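Local structure of outer membrane protein YopM (Yersinia pestis, 1JL5) at residues Asn247-Leu252 with Arg265-Thr270; Ala261-Asp266 with Leu279-Val284. The protein probably acts as a leucine-rich repeat effector, assembled as a hollow tetrameric cylinder, that alters host cell physiology to favour bacterial survival. All blocks are in the same frame, centred on the assembly; numbering follows the deposited sequence.

Contact 1 of 2, residues Asn247-Leu252 with Arg265-Thr270; sequences NLLKTL and RDNYLT. With CA (calcium ion), chain B; CA (calcium ion), chain C.
Asn267 reaches across to the backbone of Asn247-Leu252 with its amide oxygen. Asn267 OD1 takes the N-H of Leu249 (Asn267 OD1 to Leu249 N 3.1 Å, 160° at the hydrogen), the donor lying tilted 32° from the carbonyl plane, and more weakly the N-H of Asn247. CG stands beside the residue's own N (chi1 -85°), which brings the amide alongside Leu249, whose CB and CG lie against OD1. The other end of the amide is used as well: ND2 donates to Val264 O and Ala244 O, so both ends tie the group down and fix its flip. Asn247, at the equivalent place one turn earlier, likewise donates from ND2 to Ala244 O and Ala222 O.

A main-chain bond follows, Tyr268 N to Leu249 O; its 2.5 Å is short, so the exact length is doubtful. Farther on, two waters bridge the turns: one joins Lys250 O to Thr270 N, the other joins Lys250 O to Tyr268 O. The ring of Tyr268 leaves this interface, and its OH bonds Ile288 O of the second subunit.

Apolar contact comes from the two methyls of Leu269. Leu269 CD1 meets Leu252 CG at 3.7 Å, the two side chains crossing at about a right angle, while Leu269 CD2 presses on the Thr251 backbone, 3.3 Å from Thr251 N.

Asp266 bridges two calcium ions, Asp266 OD2 at 2.0 Å from one and OD1 at 2.2 Å from the other. Asn246 of the same chain and Asn326 of the second subunit complete the first site with waters; the backbone O of Asn307 and Glu308 OE1, both of that subunit, help bind the second ion. Stacked asparagines bonding the neighbouring coil are the asparagine ladder of leucine-rich repeats, here running beside an intersubunit calcium site.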
loop_
_atom_site.group_PDB
_atom_site.type_symbol
_atom_site.label_atom_id
_atom_site.label_comp_id
_atom_site.label_asym_id
_atom_site.label_seq_id
_atom_site.Cartn_x
_atom_site.Cartn_y
_atom_site.Cartn_z
ATOM N N ASN A 247 -20.957 -5.607 -9.289
ATOM C CA ASN A 247 -21.965 -6.492 -9.804
ATOM C C ASN A 247 -21.789 -6.514 -11.299
ATOM O O ASN A 247 -20.704 -6.226 -11.800
ATOM C CB ASN A 247 -23.350 -6.011 -9.397
ATOM C CG ASN A 247 -23.715 -6.473 -8.009
ATOM O OD1 ASN A 247 -23.822 -7.672 -7.765
ATOM N ND2 ASN A 247 -23.887 -5.534 -7.086
ATOM N N LEU A 248 -22.846 -6.862 -12.011
ATOM C CA LEU A 248 -22.776 -6.928 -13.454
ATOM C C LEU A 248 -23.785 -5.964 -14.031
ATOM O O LEU A 248 -24.438 -6.251 -15.028
ATOM C CB LEU A 248 -23.070 -8.351 -13.908
ATOM C CG LEU A 248 -22.048 -9.342 -13.358
ATOM C CD1 LEU A 248 -22.506 -10.767 -13.630
ATOM C CD2 LEU A 248 -20.704 -9.064 -14.003
ATOM N N LEU A 249 -23.904 -4.809 -13.392
ATOM C CA LEU A 249 -24.844 -3.801 -13.839
ATOM C C LEU A 249 -24.340 -3.068 -15.066
ATOM O O LEU A 249 -23.192 -2.632 -15.105
ATOM C CB LEU A 249 -25.102 -2.802 -12.718
ATOM C CG LEU A 249 -25.624 -3.399 -11.413
ATOM C CD1 LEU A 249 -25.851 -2.276 -10.402
ATOM C CD2 LEU A 249 -26.914 -4.173 -11.676
ATOM N N LYS A 250 -25.202 -2.945 -16.069
ATOM C CA LYS A 250 -24.864 -2.235 -17.300
ATOM C C LYS A 250 -25.633 -0.924 -17.239
ATOM O O LYS A 250 -25.282 0.061 -17.883
ATOM C CB LYS A 250 -25.317 -3.018 -18.535
ATOM C CG LYS A 250 -24.863 -4.459 -18.596
ATOM C CD LYS A 250 -25.677 -5.319 -17.642
ATOM C CE LYS A 250 -25.277 -6.780 -17.723
ATOM N NZ LYS A 250 -26.004 -7.582 -16.703
ATOM N N THR A 251 -26.710 -0.941 -16.467
ATOM C CA THR A 251 -27.544 0.230 -16.289
ATOM C C THR A 251 -28.186 0.128 -14.929
ATOM O O THR A 251 -28.217 -0.934 -14.310
ATOM C CB THR A 251 -28.693 0.302 -17.324
ATOM O OG1 THR A 251 -29.562 -0.820 -17.136
ATOM C CG2 THR A 251 -28.154 0.282 -18.740
ATOM N N LEU A 252 -28.705 1.248 -14.469
ATOM C CA LEU A 252 -29.382 1.279 -13.199
ATOM C C LEU A 252 -30.815 1.583 -13.544
ATOM O O LEU A 252 -31.091 2.267 -14.530
ATOM C CB LEU A 252 -28.828 2.390 -12.321
ATOM C CG LEU A 252 -27.357 2.269 -11.957
ATOM C CD1 LEU A 252 -26.989 3.384 -10.990
ATOM C CD2 LEU A 252 -27.101 0.903 -11.335
ATOM N N ARG A 265 -20.032 1.138 -7.598
ATOM C CA ARG A 265 -18.634 1.032 -7.933
ATOM C C ARG A 265 -18.410 -0.293 -8.622
ATOM O O ARG A 265 -18.981 -1.314 -8.248
ATOM C CB ARG A 265 -17.780 1.103 -6.669
ATOM C CG ARG A 265 -16.330 0.700 -6.860
ATOM C CD ARG A 265 -15.594 0.852 -5.546
ATOM N NE ARG A 265 -14.265 0.251 -5.553
ATOM C CZ ARG A 265 -13.199 0.772 -6.148
ATOM N NH1 ARG A 265 -13.284 1.926 -6.804
ATOM N NH2 ARG A 265 -12.034 0.139 -6.075
ATOM N N ASP A 266 -17.576 -0.250 -9.643
ATOM C CA ASP A 266 -17.233 -1.424 -10.396
ATOM C C ASP A 266 -18.429 -2.158 -10.951
ATOM O O ASP A 266 -18.856 -3.204 -10.447
ATOM C CB ASP A 266 -16.402 -2.383 -9.557
ATOM C CG ASP A 266 -15.720 -3.416 -10.410
ATOM O OD1 ASP A 266 -16.029 -3.457 -11.618
ATOM O OD2 ASP A 266 -14.889 -4.178 -9.888
ATOM N N ASN A 267 -18.979 -1.574 -11.995
ATOM C CA ASN A 267 -20.082 -2.164 -12.705
ATOM C C ASN A 267 -19.795 -1.765 -14.121
ATOM O O ASN A 267 -18.695 -1.321 -14.422
ATOM C CB ASN A 267 -21.413 -1.626 -12.199
ATOM C CG ASN A 267 -21.904 -2.395 -10.997
ATOM O OD1 ASN A 267 -22.254 -3.570 -11.109
ATOM N ND2 ASN A 267 -21.909 -1.750 -9.831
ATOM N N TYR A 268 -20.764 -1.901 -14.998
ATOM C CA TYR A 268 -20.498 -1.578 -16.376
ATOM C C TYR A 268 -21.339 -0.404 -16.791
ATOM O O TYR A 268 -21.891 -0.384 -17.885
ATOM C CB TYR A 268 -20.821 -2.788 -17.237
ATOM C CG TYR A 268 -20.003 -2.849 -18.491
ATOM C CD1 TYR A 268 -18.624 -3.039 -18.430
ATOM C CD2 TYR A 268 -20.605 -2.746 -19.740
ATOM C CE1 TYR A 268 -17.865 -3.133 -19.586
ATOM C CE2 TYR A 268 -19.857 -2.835 -20.900
ATOM C CZ TYR A 268 -18.492 -3.029 -20.815
ATOM O OH TYR A 268 -17.756 -3.121 -21.959
ATOM N N LEU A 269 -21.429 0.580 -15.908
ATOM C CA LEU A 269 -22.239 1.745 -16.176
ATOM C C LEU A 269 -21.552 2.778 -17.034
ATOM O O LEU A 269 -20.424 3.179 -16.778
ATOM C CB LEU A 269 -22.673 2.384 -14.866
ATOM C CG LEU A 269 -23.466 1.460 -13.951
ATOM C CD1 LEU A 269 -23.749 2.185 -12.652
ATOM C CD2 LEU A 269 -24.760 1.037 -14.637
ATOM N N THR A 270 -22.259 3.209 -18.061
ATOM C CA THR A 270 -21.755 4.223 -18.962
ATOM C C THR A 270 -22.600 5.454 -18.687
ATOM O O THR A 270 -22.218 6.585 -18.976
ATOM C CB THR A 270 -21.954 3.807 -20.419
ATOM O OG1 THR A 270 -21.337 4.772 -21.275
ATOM C CG2 THR A 270 -23.436 3.738 -20.746
HETATM CA CA CA B . -14.265 -4.979 -8.132
HETATM CA CA CA C . -14.956 -3.829 -13.551
HETATM O O HOH W 1 -24.892 2.536 -18.154
HETATM O O HOH W 2 -23.352 0.114 -19.956
HETATM O O HOH W 3 -14.227 -5.498 -12.048
HETATM O O HOH W 4 -13.504 -5.618 -6.145
HETATM O O HOH W 5 -13.595 -2.925 -7.677
HETATM O O HOH W 6 -14.515 -7.088 -9.072
HETATM O O HOH W 7 -13.361 -2.491 -12.562
#

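Contact 2 of 2, residues Ala261-Asp266 with Leu279-Val284; sequences ALNVRD and LTFLDV. With CA (calcium ion), chain B; CA (calcium ion), chain C.
Asn263 and Asp283 lay an amide and a carboxylate over one another, their planes 22° apart and their side chains pointing the same way. The nearest polar atoms, Asn263 ND2 and Asp283 OD2, are 3.6 Å apart, so the pair is stacked rather than hydrogen-bonded. Both OD1 atoms have other partners: Asn263 OD1 lies 2.8 Å from Arg265 N and accepts its N-H, closing an Asx turn just past the strand, and Asp283 OD1 bonds Ser285 OG. With CG anti to its own N (chi1 -172°), Asp283 also sets OD1 3.3 Å from Arg265 CB. The extended arginine carries its guanidinium onward to a salt bridge with Glu286.

Beneath these groups the strands 261-263 and 281-283 run parallel, 8° between their directions and 4.6 Å between axes. Three nearly straight bonds join them: Leu262 N to Phe281 O, Asp283 N to Leu262 O and Val264 N to Asp283 O.

On the face bearing Asn263 and Asp283, Ala261 CB packs on Phe281 CB, and Asn263 CB sits at the edge of the phenylalanine ring. That ring stacks in turn on Tyr301 of the next strand. The other face is aliphatic: Leu262 CD2 meets Leu282 CD1 at 3.8 Å, and Leu279 CD1 closes on Leu262 CB. Past the strand ends Val264 CG2 touches Val284 CG1. Short parallel strands in register, with leucines stacked on leucines toward the core, are the hallmark of the leucine-rich repeat solenoid.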
loop_
_atom_site.group_PDB
_atom_site.type_symbol
_atom_site.label_atom_id
_atom_site.label_comp_id
_atom_site.label_asym_id
_atom_site.label_seq_id
_atom_site.Cartn_x
_atom_site.Cartn_y
_atom_site.Cartn_z
ATOM N N ALA A 261 -27.548 7.679 -1.118
ATOM C CA ALA A 261 -26.255 7.073 -1.337
ATOM C C ALA A 261 -26.365 5.998 -2.385
ATOM O O ALA A 261 -27.162 5.066 -2.272
ATOM C CB ALA A 261 -25.718 6.486 -0.032
ATOM N N LEU A 262 -25.566 6.148 -3.425
ATOM C CA LEU A 262 -25.558 5.177 -4.487
ATOM C C LEU A 262 -24.131 4.763 -4.728
ATOM O O LEU A 262 -23.293 5.569 -5.123
ATOM C CB LEU A 262 -26.140 5.756 -5.774
ATOM C CG LEU A 262 -26.081 4.794 -6.961
ATOM C CD1 LEU A 262 -26.879 3.540 -6.647
ATOM C CD2 LEU A 262 -26.609 5.476 -8.203
ATOM N N ASN A 263 -23.845 3.508 -4.442
ATOM C CA ASN A 263 -22.524 3.005 -4.698
ATOM C C ASN A 263 -22.719 1.885 -5.690
ATOM O O ASN A 263 -23.297 0.853 -5.370
ATOM C CB ASN A 263 -21.866 2.453 -3.445
ATOM C CG ASN A 263 -20.450 2.031 -3.703
ATOM O OD1 ASN A 263 -20.126 1.562 -4.794
ATOM N ND2 ASN A 263 -19.592 2.190 -2.713
ATOM N N VAL A 264 -22.270 2.114 -6.913
ATOM C CA VAL A 264 -22.380 1.102 -7.945
ATOM C C VAL A 264 -20.985 0.950 -8.494
ATOM O O VAL A 264 -20.776 0.689 -9.676
ATOM C CB VAL A 264 -23.340 1.531 -9.046
ATOM C CG1 VAL A 264 -24.757 1.448 -8.529
ATOM C CG2 VAL A 264 -23.008 2.942 -9.499
ATOM N N ARG A 265 -20.032 1.138 -7.598
ATOM C CA ARG A 265 -18.634 1.032 -7.933
ATOM C C ARG A 265 -18.410 -0.293 -8.622
ATOM O O ARG A 265 -18.981 -1.314 -8.248
ATOM C CB ARG A 265 -17.780 1.103 -6.669
ATOM C CG ARG A 265 -16.330 0.700 -6.860
ATOM C CD ARG A 265 -15.594 0.852 -5.546
ATOM N NE ARG A 265 -14.265 0.251 -5.553
ATOM C CZ ARG A 265 -13.199 0.772 -6.148
ATOM N NH1 ARG A 265 -13.284 1.926 -6.804
ATOM N NH2 ARG A 265 -12.034 0.139 -6.075
ATOM N N ASP A 266 -17.576 -0.250 -9.643
ATOM C CA ASP A 266 -17.233 -1.424 -10.396
ATOM C C ASP A 266 -18.429 -2.158 -10.951
ATOM O O ASP A 266 -18.856 -3.204 -10.447
ATOM C CB ASP A 266 -16.402 -2.383 -9.557
ATOM C CG ASP A 266 -15.720 -3.416 -10.410
ATOM O OD1 ASP A 266 -16.029 -3.457 -11.618
ATOM O OD2 ASP A 266 -14.889 -4.178 -9.888
ATOM N N LEU A 279 -29.474 12.636 -3.603
ATOM C CA LEU A 279 -28.203 11.924 -3.669
ATOM C C LEU A 279 -27.056 12.780 -3.171
ATOM O O LEU A 279 -26.718 13.805 -3.765
ATOM C CB LEU A 279 -27.925 11.470 -5.099
ATOM C CG LEU A 279 -26.940 10.309 -5.229
ATOM C CD1 LEU A 279 -27.503 9.084 -4.515
ATOM C CD2 LEU A 279 -26.701 10.008 -6.699
ATOM N N THR A 280 -26.453 12.349 -2.074
ATOM C CA THR A 280 -25.341 13.073 -1.481
ATOM C C THR A 280 -24.075 12.245 -1.586
ATOM O O THR A 280 -22.966 12.765 -1.484
ATOM C CB THR A 280 -25.601 13.342 -0.007
ATOM O OG1 THR A 280 -25.861 12.096 0.645
ATOM C CG2 THR A 280 -26.807 14.259 0.163
ATOM N N PHE A 281 -24.252 10.947 -1.789
ATOM C CA PHE A 281 -23.126 10.042 -1.894
ATOM C C PHE A 281 -23.254 9.246 -3.173
ATOM O O PHE A 281 -24.197 8.477 -3.356
ATOM C CB PHE A 281 -23.091 9.105 -0.685
ATOM C CG PHE A 281 -21.999 8.081 -0.745
ATOM C CD1 PHE A 281 -22.077 7.009 -1.631
ATOM C CD2 PHE A 281 -20.879 8.194 0.073
ATOM C CE1 PHE A 281 -21.055 6.067 -1.703
ATOM C CE2 PHE A 281 -19.851 7.256 0.009
ATOM C CZ PHE A 281 -19.940 6.191 -0.881
ATOM N N LEU A 282 -22.294 9.433 -4.062
ATOM C CA LEU A 282 -22.326 8.729 -5.318
ATOM C C LEU A 282 -20.985 8.103 -5.637
ATOM O O LEU A 282 -19.977 8.786 -5.783
ATOM C CB LEU A 282 -22.719 9.683 -6.439
ATOM C CG LEU A 282 -22.786 9.086 -7.843
ATOM C CD1 LEU A 282 -23.807 7.959 -7.882
ATOM C CD2 LEU A 282 -23.146 10.178 -8.828
ATOM N N ASP A 283 -20.973 6.788 -5.734
ATOM C CA ASP A 283 -19.748 6.119 -6.084
ATOM C C ASP A 283 -20.029 5.363 -7.359
ATOM O O ASP A 283 -20.730 4.362 -7.354
ATOM C CB ASP A 283 -19.304 5.141 -5.006
ATOM C CG ASP A 283 -17.930 4.576 -5.289
ATOM O OD1 ASP A 283 -17.583 4.435 -6.479
ATOM O OD2 ASP A 283 -17.200 4.267 -4.334
ATOM N N VAL A 284 -19.495 5.873 -8.456
ATOM C CA VAL A 284 -19.668 5.237 -9.747
ATOM C C VAL A 284 -18.278 4.908 -10.243
ATOM O O VAL A 284 -18.043 4.769 -11.437
ATOM C CB VAL A 284 -20.373 6.181 -10.735
ATOM C CG1 VAL A 284 -21.797 6.426 -10.270
ATOM C CG2 VAL A 284 -19.614 7.498 -10.828
HETATM CA CA CA B . -14.265 -4.979 -8.132
HETATM CA CA CA C . -14.956 -3.829 -13.551
HETATM O O HOH W 3 -14.227 -5.498 -12.048
HETATM O O HOH W 4 -13.504 -5.618 -6.145
HETATM O O HOH W 5 -13.595 -2.925 -7.677
HETATM O O HOH W 6 -14.515 -7.088 -9.072
HETATM O O HOH W 7 -13.361 -2.491 -12.562
#

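In the fold
Both contacts join successive coils of the solenoid, and both are largely buried. Contact 2 stacks the short strands 261-263 and 281-283, whereas contact 1 stacks the loops that follow strands 241-243 and 261-263. Regular main-chain bonding therefore dominates contact 2, while contact 1 relies on a side-chain amide, bridging waters and leucines, with Lys250 and Thr251 on its more exposed side. Their hydrophobic parts merge: Leu252 CD1 lies 3.5 Å from Leu262 CD2, and Leu252 and Leu269 also pack on Val264. Arg265 and Asp266 belong to both contacts, so the chain passes from strand pairing directly into the metal-binding interface with the second subunit.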